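Local structure of poly-gamma-glutamate hydrolase (Bacillus phage phiNIT1, 3A9L) at residues Pro8-Leu13 and Phe84-Ala89; Ser101-Lys106 and Gly161-Ile166; Asn112-Gly117 and Asp142-Thr147. The protein hydrolyses the gamma-glutamyl linkages of bacterial poly-gamma-glutamate as a phage-encoded zinc peptidase. All blocks are in the same frame, centred on the assembly; numbering follows the deposited sequence.

Contact 1 of 3, residues Pro8-Leu13 and Phe84-Ala89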
loop_
_atom_site.group_PDB
_atom_site.type_symbol
_atom_site.label_atom_id
_atom_site.label_comp_id
_atom_site.label_asym_id
_atom_site.label_seq_id
_atom_site.Cartn_x
_atom_site.Cartn_y
_atom_site.Cartn_z
ATOM N N PRO A 8 22.858 -6.571 -4.815
ATOM C CA PRO A 8 22.610 -7.754 -5.640
ATOM C C PRO A 8 21.180 -8.204 -5.573
ATOM O O PRO A 8 20.714 -8.968 -6.426
ATOM C CB PRO A 8 23.509 -8.816 -5.017
ATOM C CG PRO A 8 23.863 -8.323 -3.702
ATOM C CD PRO A 8 23.909 -6.841 -3.821
ATOM N N ASN A 9 20.494 -7.720 -4.560
ATOM C CA ASN A 9 19.089 -8.014 -4.369
ATOM C C ASN A 9 18.544 -7.082 -3.293
ATOM O O ASN A 9 19.289 -6.299 -2.684
ATOM C CB ASN A 9 18.967 -9.444 -3.895
ATOM C CG ASN A 9 19.825 -9.710 -2.692
ATOM O OD1 ASN A 9 19.604 -9.152 -1.619
ATOM N ND2 ASN A 9 20.816 -10.572 -2.862
ATOM N N ILE A 10 17.270 -7.247 -2.972
ATOM C CA ILE A 10 16.588 -6.292 -2.098
ATOM C C ILE A 10 16.868 -6.486 -0.611
ATOM O O ILE A 10 16.805 -5.501 0.156
ATOM C CB ILE A 10 15.070 -6.243 -2.414
ATOM C CG1 ILE A 10 14.856 -5.627 -3.801
ATOM C CG2 ILE A 10 14.276 -5.491 -1.324
ATOM C CD1 ILE A 10 14.996 -4.084 -3.901
ATOM N N GLU A 11 17.174 -7.727 -0.203
ATOM C CA GLU A 11 17.661 -7.988 1.159
ATOM C C GLU A 11 18.907 -7.138 1.443
ATOM O O GLU A 11 18.926 -6.329 2.389
ATOM C CB GLU A 11 18.004 -9.479 1.343
ATOM C CG GLU A 11 16.810 -10.407 1.507
ATOM C CD GLU A 11 16.085 -10.731 0.204
ATOM O OE1 GLU A 11 16.610 -10.431 -0.906
ATOM O OE2 GLU A 11 14.993 -11.330 0.312
ATOM N N ALA A 12 19.938 -7.304 0.610
ATOM C CA ALA A 12 21.156 -6.507 0.725
ATOM C C ALA A 12 20.856 -5.008 0.783
ATOM O O ALA A 12 21.429 -4.272 1.593
ATOM C CB ALA A 12 22.097 -6.816 -0.440
ATOM N N LEU A 13 19.951 -4.560 -0.090
ATOM C CA LEU A 13 19.486 -3.184 -0.088
ATOM C C LEU A 13 18.806 -2.816 1.222
ATOM O O LEU A 13 19.154 -1.821 1.845
ATOM C CB LEU A 13 18.520 -2.935 -1.265
ATOM C CG LEU A 13 18.077 -1.479 -1.484
ATOM C CD1 LEU A 13 17.643 -1.249 -2.892
ATOM C CD2 LEU A 13 16.962 -1.068 -0.582
ATOM N N PHE A 84 15.047 -8.686 -8.758
ATOM C CA PHE A 84 14.228 -7.912 -7.846
ATOM C C PHE A 84 13.327 -8.874 -7.149
ATOM O O PHE A 84 12.502 -9.567 -7.761
ATOM C CB PHE A 84 13.450 -6.812 -8.560
ATOM C CG PHE A 84 12.649 -5.934 -7.620
ATOM C CD1 PHE A 84 11.362 -6.295 -7.251
ATOM C CD2 PHE A 84 13.187 -4.762 -7.118
ATOM C CE1 PHE A 84 10.624 -5.505 -6.408
ATOM C CE2 PHE A 84 12.455 -3.965 -6.263
ATOM C CZ PHE A 84 11.176 -4.321 -5.928
ATOM N N ASP A 85 13.515 -8.909 -5.846
ATOM C CA ASP A 85 12.942 -9.970 -5.045
ATOM C C ASP A 85 12.251 -9.451 -3.775
ATOM O O ASP A 85 12.056 -10.200 -2.842
ATOM C CB ASP A 85 14.025 -11.032 -4.728
ATOM C CG ASP A 85 15.041 -10.573 -3.681
ATOM O OD1 ASP A 85 15.291 -9.375 -3.569
ATOM O OD2 ASP A 85 15.617 -11.440 -2.986
ATOM N N GLU A 86 11.847 -8.185 -3.757
ATOM C CA GLU A 86 11.180 -7.653 -2.574
ATOM C C GLU A 86 10.009 -8.602 -2.247
ATOM O O GLU A 86 9.158 -8.875 -3.112
ATOM C CB GLU A 86 10.743 -6.216 -2.826
ATOM C CG GLU A 86 10.347 -5.421 -1.595
ATOM C CD GLU A 86 8.974 -5.796 -1.141
ATOM O OE1 GLU A 86 8.052 -5.715 -1.978
ATOM O OE2 GLU A 86 8.845 -6.270 0.012
ATOM N N PRO A 87 9.967 -9.135 -1.015
ATOM C CA PRO A 87 8.989 -10.190 -0.789
ATOM C C PRO A 87 7.517 -9.788 -0.985
ATOM O O PRO A 87 6.705 -10.611 -1.411
ATOM C CB PRO A 87 9.264 -10.615 0.668
ATOM C CG PRO A 87 9.997 -9.508 1.257
ATOM C CD PRO A 87 10.879 -9.032 0.129
ATOM N N MET A 88 7.177 -8.533 -0.712
ATOM C CA MET A 88 5.784 -8.153 -0.857
ATOM C C MET A 88 5.383 -8.105 -2.329
ATOM O O MET A 88 4.294 -8.566 -2.672
ATOM C CB MET A 88 5.478 -6.874 -0.103
ATOM C CG MET A 88 5.530 -7.058 1.380
ATOM S SD MET A 88 4.757 -5.651 2.161
ATOM C CE MET A 88 5.932 -4.374 1.684
ATOM N N ALA A 89 6.282 -7.573 -3.172
ATOM C CA ALA A 89 6.187 -7.596 -4.626
ATOM C C ALA A 89 5.922 -9.007 -5.185
ATOM O O ALA A 89 4.951 -9.219 -5.895
ATOM C CB ALA A 89 7.474 -7.017 -5.246
#

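Contact 2 of 3, residues Ser101-Lys106 and Gly161-Ile166. With ZN (zinc ion), chain C.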
loop_
_atom_site.group_PDB
_atom_site.type_symbol
_atom_site.label_atom_id
_atom_site.label_comp_id
_atom_site.label_asym_id
_atom_site.label_seq_id
_atom_site.Cartn_x
_atom_site.Cartn_y
_atom_site.Cartn_z
ATOM N N SER A 101 4.588 -3.777 -15.996
ATOM C CA SER A 101 5.623 -3.081 -15.197
ATOM C C SER A 101 6.029 -1.791 -15.897
ATOM O O SER A 101 5.994 -1.731 -17.097
ATOM C CB SER A 101 6.843 -3.952 -15.004
ATOM O OG SER A 101 7.452 -4.280 -16.239
ATOM N N PHE A 102 6.401 -0.766 -15.145
ATOM C CA PHE A 102 6.769 0.505 -15.759
ATOM C C PHE A 102 8.205 0.925 -15.399
ATOM O O PHE A 102 8.543 1.067 -14.227
ATOM C CB PHE A 102 5.781 1.608 -15.361
ATOM C CG PHE A 102 4.359 1.346 -15.798
ATOM C CD1 PHE A 102 3.523 0.490 -15.066
ATOM C CD2 PHE A 102 3.864 1.940 -16.944
ATOM C CE1 PHE A 102 2.188 0.242 -15.480
ATOM C CE2 PHE A 102 2.540 1.717 -17.356
ATOM C CZ PHE A 102 1.717 0.852 -16.632
ATOM N N HIS A 103 9.009 1.186 -16.427
ATOM C CA HIS A 103 10.450 1.448 -16.280
ATOM C C HIS A 103 10.910 2.686 -16.965
ATOM O O HIS A 103 10.272 3.188 -17.904
ATOM C CB HIS A 103 11.278 0.268 -16.786
ATOM C CG HIS A 103 11.248 -0.913 -15.867
ATOM N ND1 HIS A 103 12.199 -1.116 -14.897
ATOM C CD2 HIS A 103 10.367 -1.941 -15.759
ATOM C CE1 HIS A 103 11.907 -2.219 -14.228
ATOM N NE2 HIS A 103 10.805 -2.740 -14.735
ATOM N N GLY A 104 12.031 3.211 -16.482
ATOM C CA GLY A 104 12.646 4.378 -17.132
ATOM C C GLY A 104 14.040 4.048 -17.669
ATOM O O GLY A 104 14.846 3.440 -16.969
ATOM N N TYR A 105 14.333 4.422 -18.914
ATOM C CA TYR A 105 15.698 4.218 -19.409
ATOM C C TYR A 105 16.229 5.557 -19.892
ATOM O O TYR A 105 15.440 6.453 -20.191
ATOM C CB TYR A 105 15.785 3.083 -20.477
ATOM C CG TYR A 105 15.288 3.460 -21.857
ATOM C CD1 TYR A 105 16.155 4.004 -22.808
ATOM C CD2 TYR A 105 13.945 3.277 -22.217
ATOM C CE1 TYR A 105 15.690 4.362 -24.090
ATOM C CE2 TYR A 105 13.475 3.624 -23.499
ATOM C CZ TYR A 105 14.353 4.162 -24.424
ATOM O OH TYR A 105 13.892 4.512 -25.674
ATOM N N LYS A 106 17.556 5.698 -19.926
ATOM C CA LYS A 106 18.207 6.943 -20.299
ATOM C C LYS A 106 18.242 7.161 -21.813
ATOM O O LYS A 106 18.828 6.384 -22.579
ATOM C CB LYS A 106 19.625 7.018 -19.707
ATOM C CG LYS A 106 20.174 8.450 -19.540
ATOM C CD LYS A 106 21.136 8.512 -18.352
ATOM C CE LYS A 106 21.381 9.928 -17.877
ATOM N NZ LYS A 106 21.984 10.772 -18.941
ATOM N N GLY A 161 4.173 -11.410 -18.474
ATOM C CA GLY A 161 3.939 -10.024 -18.117
ATOM C C GLY A 161 4.269 -9.091 -19.277
ATOM O O GLY A 161 4.651 -9.562 -20.334
ATOM N N VAL A 162 4.089 -7.777 -19.089
ATOM C CA VAL A 162 4.402 -6.805 -20.149
ATOM C C VAL A 162 5.234 -5.706 -19.529
ATOM O O VAL A 162 4.787 -5.008 -18.615
ATOM C CB VAL A 162 3.139 -6.137 -20.756
ATOM C CG1 VAL A 162 3.505 -4.921 -21.616
ATOM C CG2 VAL A 162 2.308 -7.129 -21.545
ATOM N N GLN A 163 6.425 -5.519 -20.060
ATOM C CA GLN A 163 7.321 -4.525 -19.547
ATOM C C GLN A 163 7.334 -3.272 -20.454
ATOM O O GLN A 163 7.521 -3.382 -21.685
ATOM C CB GLN A 163 8.741 -5.121 -19.441
ATOM C CG GLN A 163 9.725 -4.102 -18.915
ATOM C CD GLN A 163 11.152 -4.613 -18.853
ATOM O OE1 GLN A 163 11.628 -4.940 -17.790
ATOM N NE2 GLN A 163 11.847 -4.650 -20.008
ATOM N N LEU A 164 7.167 -2.089 -19.860
ATOM C CA LEU A 164 7.378 -0.855 -20.613
ATOM C C LEU A 164 8.647 -0.157 -20.165
ATOM O O LEU A 164 8.845 0.080 -19.000
ATOM C CB LEU A 164 6.197 0.131 -20.498
ATOM C CG LEU A 164 4.839 -0.223 -21.133
ATOM C CD1 LEU A 164 4.158 -1.363 -20.402
ATOM C CD2 LEU A 164 3.918 1.008 -21.139
ATOM N N GLU A 165 9.511 0.187 -21.102
ATOM C CA GLU A 165 10.731 0.901 -20.727
ATOM C C GLU A 165 10.651 2.256 -21.411
ATOM O O GLU A 165 10.733 2.334 -22.645
ATOM C CB GLU A 165 11.962 0.083 -21.143
ATOM C CG GLU A 165 12.305 -1.131 -20.201
ATOM C CD GLU A 165 13.375 -0.834 -19.157
ATOM O OE1 GLU A 165 13.875 0.286 -19.105
ATOM O OE2 GLU A 165 13.705 -1.721 -18.356
ATOM N N ILE A 166 10.449 3.312 -20.603
ATOM C CA ILE A 166 10.139 4.625 -21.111
ATOM C C ILE A 166 11.356 5.551 -21.019
ATOM O O ILE A 166 11.950 5.709 -19.954
ATOM C CB ILE A 166 8.925 5.226 -20.339
ATOM C CG1 ILE A 166 7.887 4.121 -20.046
ATOM C CG2 ILE A 166 8.286 6.348 -21.128
ATOM C CD1 ILE A 166 6.687 4.661 -19.313
HETATM ZN ZN ZN C . 13.875 0.014 -14.346
HETATM O O HOH W 1 9.995 -5.362 -15.522
HETATM O O HOH W 2 14.605 0.479 -16.451
#

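Contact 3 of 3, residues Asn112-Gly117 and Asp142-Thr147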
loop_
_atom_site.group_PDB
_atom_site.type_symbol
_atom_site.label_atom_id
_atom_site.label_comp_id
_atom_site.label_asym_id
_atom_site.label_seq_id
_atom_site.Cartn_x
_atom_site.Cartn_y
_atom_site.Cartn_z
ATOM N N ASN A 112 10.627 7.684 -26.740
ATOM C CA ASN A 112 10.300 6.350 -27.158
ATOM C C ASN A 112 9.902 5.455 -26.002
ATOM O O ASN A 112 10.333 5.667 -24.860
ATOM C CB ASN A 112 11.488 5.734 -27.911
ATOM C CG ASN A 112 11.054 4.694 -28.877
ATOM O OD1 ASN A 112 9.877 4.444 -29.028
ATOM N ND2 ASN A 112 12.006 4.073 -29.553
ATOM N N THR A 113 9.099 4.448 -26.326
ATOM C CA THR A 113 8.746 3.375 -25.418
ATOM C C THR A 113 9.011 2.014 -26.080
ATOM O O THR A 113 8.545 1.766 -27.191
ATOM C CB THR A 113 7.267 3.468 -24.979
ATOM O OG1 THR A 113 7.058 4.713 -24.280
ATOM C CG2 THR A 113 6.911 2.295 -24.069
ATOM N N LEU A 114 9.757 1.164 -25.360
ATOM C CA LEU A 114 10.181 -0.157 -25.807
ATOM C C LEU A 114 9.468 -1.189 -24.948
ATOM O O LEU A 114 9.722 -1.304 -23.731
ATOM C CB LEU A 114 11.716 -0.311 -25.715
ATOM C CG LEU A 114 12.573 0.835 -26.297
ATOM C CD1 LEU A 114 14.035 0.691 -25.905
ATOM C CD2 LEU A 114 12.427 0.907 -27.823
ATOM N N VAL A 115 8.552 -1.917 -25.587
ATOM C CA VAL A 115 7.622 -2.790 -24.872
ATOM C C VAL A 115 8.009 -4.258 -25.076
ATOM O O VAL A 115 8.131 -4.724 -26.210
ATOM C CB VAL A 115 6.173 -2.560 -25.358
ATOM C CG1 VAL A 115 5.164 -3.229 -24.421
ATOM C CG2 VAL A 115 5.873 -1.068 -25.473
ATOM N N GLY A 116 8.183 -4.981 -23.978
ATOM C CA GLY A 116 8.459 -6.405 -24.069
ATOM C C GLY A 116 7.704 -7.167 -23.019
ATOM O O GLY A 116 6.660 -6.719 -22.539
ATOM N N GLY A 117 8.252 -8.306 -22.625
ATOM C CA GLY A 117 7.582 -9.179 -21.690
ATOM C C GLY A 117 7.045 -10.381 -22.459
ATOM O O GLY A 117 7.079 -10.390 -23.696
ATOM N N ASP A 142 16.861 -5.144 -29.324
ATOM C CA ASP A 142 18.238 -5.411 -28.848
ATOM C C ASP A 142 18.301 -5.646 -27.323
ATOM O O ASP A 142 19.003 -6.542 -26.850
ATOM C CB ASP A 142 19.336 -4.406 -29.320
ATOM C CG ASP A 142 18.808 -3.201 -30.117
ATOM O OD1 ASP A 142 17.972 -2.407 -29.608
ATOM O OD2 ASP A 142 19.306 -3.014 -31.256
ATOM N N ARG A 143 17.516 -4.854 -26.592
ATOM C CA ARG A 143 17.536 -4.743 -25.145
ATOM C C ARG A 143 16.095 -4.703 -24.643
ATOM O O ARG A 143 15.154 -4.431 -25.419
ATOM C CB ARG A 143 18.215 -3.430 -24.748
ATOM C CG ARG A 143 17.532 -2.221 -25.368
ATOM C CD ARG A 143 18.123 -0.885 -24.987
ATOM N NE ARG A 143 17.566 0.166 -25.844
ATOM C CZ ARG A 143 17.839 1.467 -25.745
ATOM N NH1 ARG A 143 18.662 1.925 -24.800
ATOM N NH2 ARG A 143 17.276 2.323 -26.595
ATOM N N PHE A 144 15.921 -4.962 -23.353
ATOM C CA PHE A 144 14.617 -4.803 -22.677
ATOM C C PHE A 144 13.509 -5.708 -23.211
ATOM O O PHE A 144 12.325 -5.375 -23.113
ATOM C CB PHE A 144 14.151 -3.352 -22.760
ATOM C CG PHE A 144 15.117 -2.363 -22.165
ATOM C CD1 PHE A 144 15.791 -2.641 -20.980
ATOM C CD2 PHE A 144 15.340 -1.153 -22.784
ATOM C CE1 PHE A 144 16.691 -1.709 -20.432
ATOM C CE2 PHE A 144 16.242 -0.218 -22.254
ATOM C CZ PHE A 144 16.903 -0.491 -21.072
ATOM N N THR A 145 13.882 -6.837 -23.796
ATOM C CA THR A 145 12.873 -7.720 -24.391
ATOM C C THR A 145 12.115 -8.489 -23.318
ATOM O O THR A 145 10.976 -8.912 -23.539
ATOM C CB THR A 145 13.451 -8.745 -25.405
ATOM O OG1 THR A 145 14.253 -9.697 -24.713
ATOM C CG2 THR A 145 14.265 -8.075 -26.497
ATOM N N ALA A 146 12.762 -8.682 -22.168
ATOM C CA ALA A 146 12.155 -9.415 -21.033
ATOM C C ALA A 146 11.373 -10.684 -21.393
ATOM O O ALA A 146 10.169 -10.773 -21.149
ATOM C CB ALA A 146 11.272 -8.455 -20.224
ATOM N N THR A 147 12.023 -11.672 -22.004
ATOM C CA THR A 147 11.326 -12.916 -22.322
ATOM C C THR A 147 11.830 -14.070 -21.460
ATOM O O THR A 147 11.577 -15.210 -21.759
ATOM C CB THR A 147 11.429 -13.309 -23.819
ATOM O OG1 THR A 147 12.809 -13.533 -24.168
ATOM C CG2 THR A 147 10.777 -12.221 -24.711
HETATM O O HOH W 3 10.463 -3.505 -22.407
HETATM O O HOH W 4 8.431 -9.100 -25.807
#

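Contact 1 of 3, residues Pro8-Leu13 and Phe84-Ala89
Ile10 and Asp85 run alongside each other in opposite senses, and the backbone of one is gripped by the side chain of the other. The amide Ile10 N donates to Asp85 OD1 at 3.0 Å, with an N-H...O angle of 159°; it arrives on the syn side of the carboxylate, close to its plane. Asp85 can reach back because CG sits between its own backbone N and carbonyl carbon (chi1 74°). Its second oxygen faces Glu11, whose chain is bent at chi2. Glu11 OE1 lies 2.5 Å from Asp85 OD2, with the two carboxylate planes 65° apart; a separation this short suggests that one acid holds a proton and shares it.

Beneath this polar layer Ile10 splits its branches. CD1 meets the ring of Phe84 obliquely, 3.5 Å from CE2, while CG2 rests against CB and CG of Glu86, 3.9 Å from each. Phe66 of strand 62-68 also packs on Ile10.

Each segment leads into a helix behind its own cap. Asn9 OD1 accepts from Ala12 N at 2.9 Å. Both carboxylate oxygens of Glu86 are met from above their plane, OE1 by Ala89 N and OE2 by Met88 N, and OE1 has a further partner in Tyr64 OH. The contact thus joins two side-chain N-caps, with Asp85 additionally binding an amide in the first turn of helix 10-16.

Contact 2 of 3, residues Ser101-Lys106 and Gly161-Ile166
Ser101-Tyr105 and Val162-Ile166 are adjacent parallel strands, paired Ser101 with Gln163 through Gly104 with Ile166. Their short axes run 28° apart and approach to 4.2 Å. Five backbone hydrogen bonds alternate between the strands: Ser101 N to Val162 O, Leu164 N to Ser101 O, His103 N to Leu164 O, Ile166 N to His103 O and Tyr105 N to Ile166 O. The shortest, Ile166 N to His103 O at 2.7 Å, approaches from above the carbonyl plane.

Apolar packing occupies the face carrying Phe102, Leu164 and Ile166. Phe102 and Leu164 extend in the same direction next to each other, with CE2 and CD2 4.1 Å apart; helices 48-59 and 190-209 pack over this face.

The polar side chains occupy the other face. The carboxylate of Glu165 lies nearly parallel to the His103 imidazole, at 17°, and its CD comes 3.4 Å from His103 CB. On the same side of the ring, toward CD2, Gln163 crosses His103 at about a right angle. Water 1 links these groups, giving a proton to Gln163 OE1, accepting from Ser101 OG and, weakly, from His103 NE2; Gln163 OE1 also receives Asn151 ND2.

Metal binding uses the remaining ring nitrogen. With CG anti to its carbonyl carbon (chi1 -74°), His103 directs ND1 to zinc at 2.1 Å. Water 2, 2.3 Å from the metal, donates to Gly104 O and to Glu165 OE1, the latter at 2.8 Å. Glu165 is therefore tied to the metal through water. His40 and Glu45 also bind the zinc, completing the protein ligands of a zinc-peptidase site in an open alpha/beta fold, whose histidines sit on the central parallel strands 34-42 and 98-105, with Glu45 from the loop after the first.

Contact 3 of 3, residues Asn112-Gly117 and Asp142-Thr147
Rotation about chi1 of Leu114 (-48°) sets CG beside the backbone N, while an extended chi2 carries CD1 outward to Arg143 and Phe144. In Arg143 a chi1 of 57° puts CG between N and the carbonyl carbon, and the chain then runs extended to NE. The two side chains cross, with Leu114 CD1 3.6 Å from Arg143 NE and 3.7 Å from NH2, a purely packing contact with the guanidinium. The same methyl lies in the ring plane of Phe144, at its edge, 3.9 Å from CD2. Arg143 CB covers one ring face near the rim, so Phe144 is bordered by an aliphatic group on a face and another at an edge.

Farther along, the backbones take over. Gly117 N donates to Thr145 O at 2.9 Å in an almost straight bond (173°), although the donor stands well above the carbonyl plane. Gly117 CA lies 3.1 Å from Ala146 O in a CA-H...O contact. Gly116 CA lies 3.6 Å from Thr145 O, so the two backbones pack directly against each other. Water 4 donates to Gly117 O, and Ala146 O also accepts from Asn154 ND2.

The pairing joins the end of strand 113-116 to the irregular loop 142-147 and brings the side chain of Phe144 about 7 Å from the zinc and about 4 Å from a bound phosphate ion, probably from the crystallisation liquor, at the border of the metal pocket.

In the fold
Contacts 2 and 3 are neighbours in one mixed sheet, their centres about 8 Å apart: strand 162-167 lies between strands 98-105 and 113-116, and Glu165 N probably bonds to Leu114 O at 3.0 Å. Contact 3 is nested inside the loop that contact 2 closes. Phe144 of contact 3 packs on Glu165, with CD1 3.5 Å from OE2; contact 2 supplies the ligand His103, and contact 3 reaches the pocket through Phe144. Contact 1 stands apart, its centre about 18 Å from that of contact 2 and 22 Å from that of contact 3. It still approaches the site through Phe84, whose side chain is about 5 Å from His40 and 9 Å from the zinc.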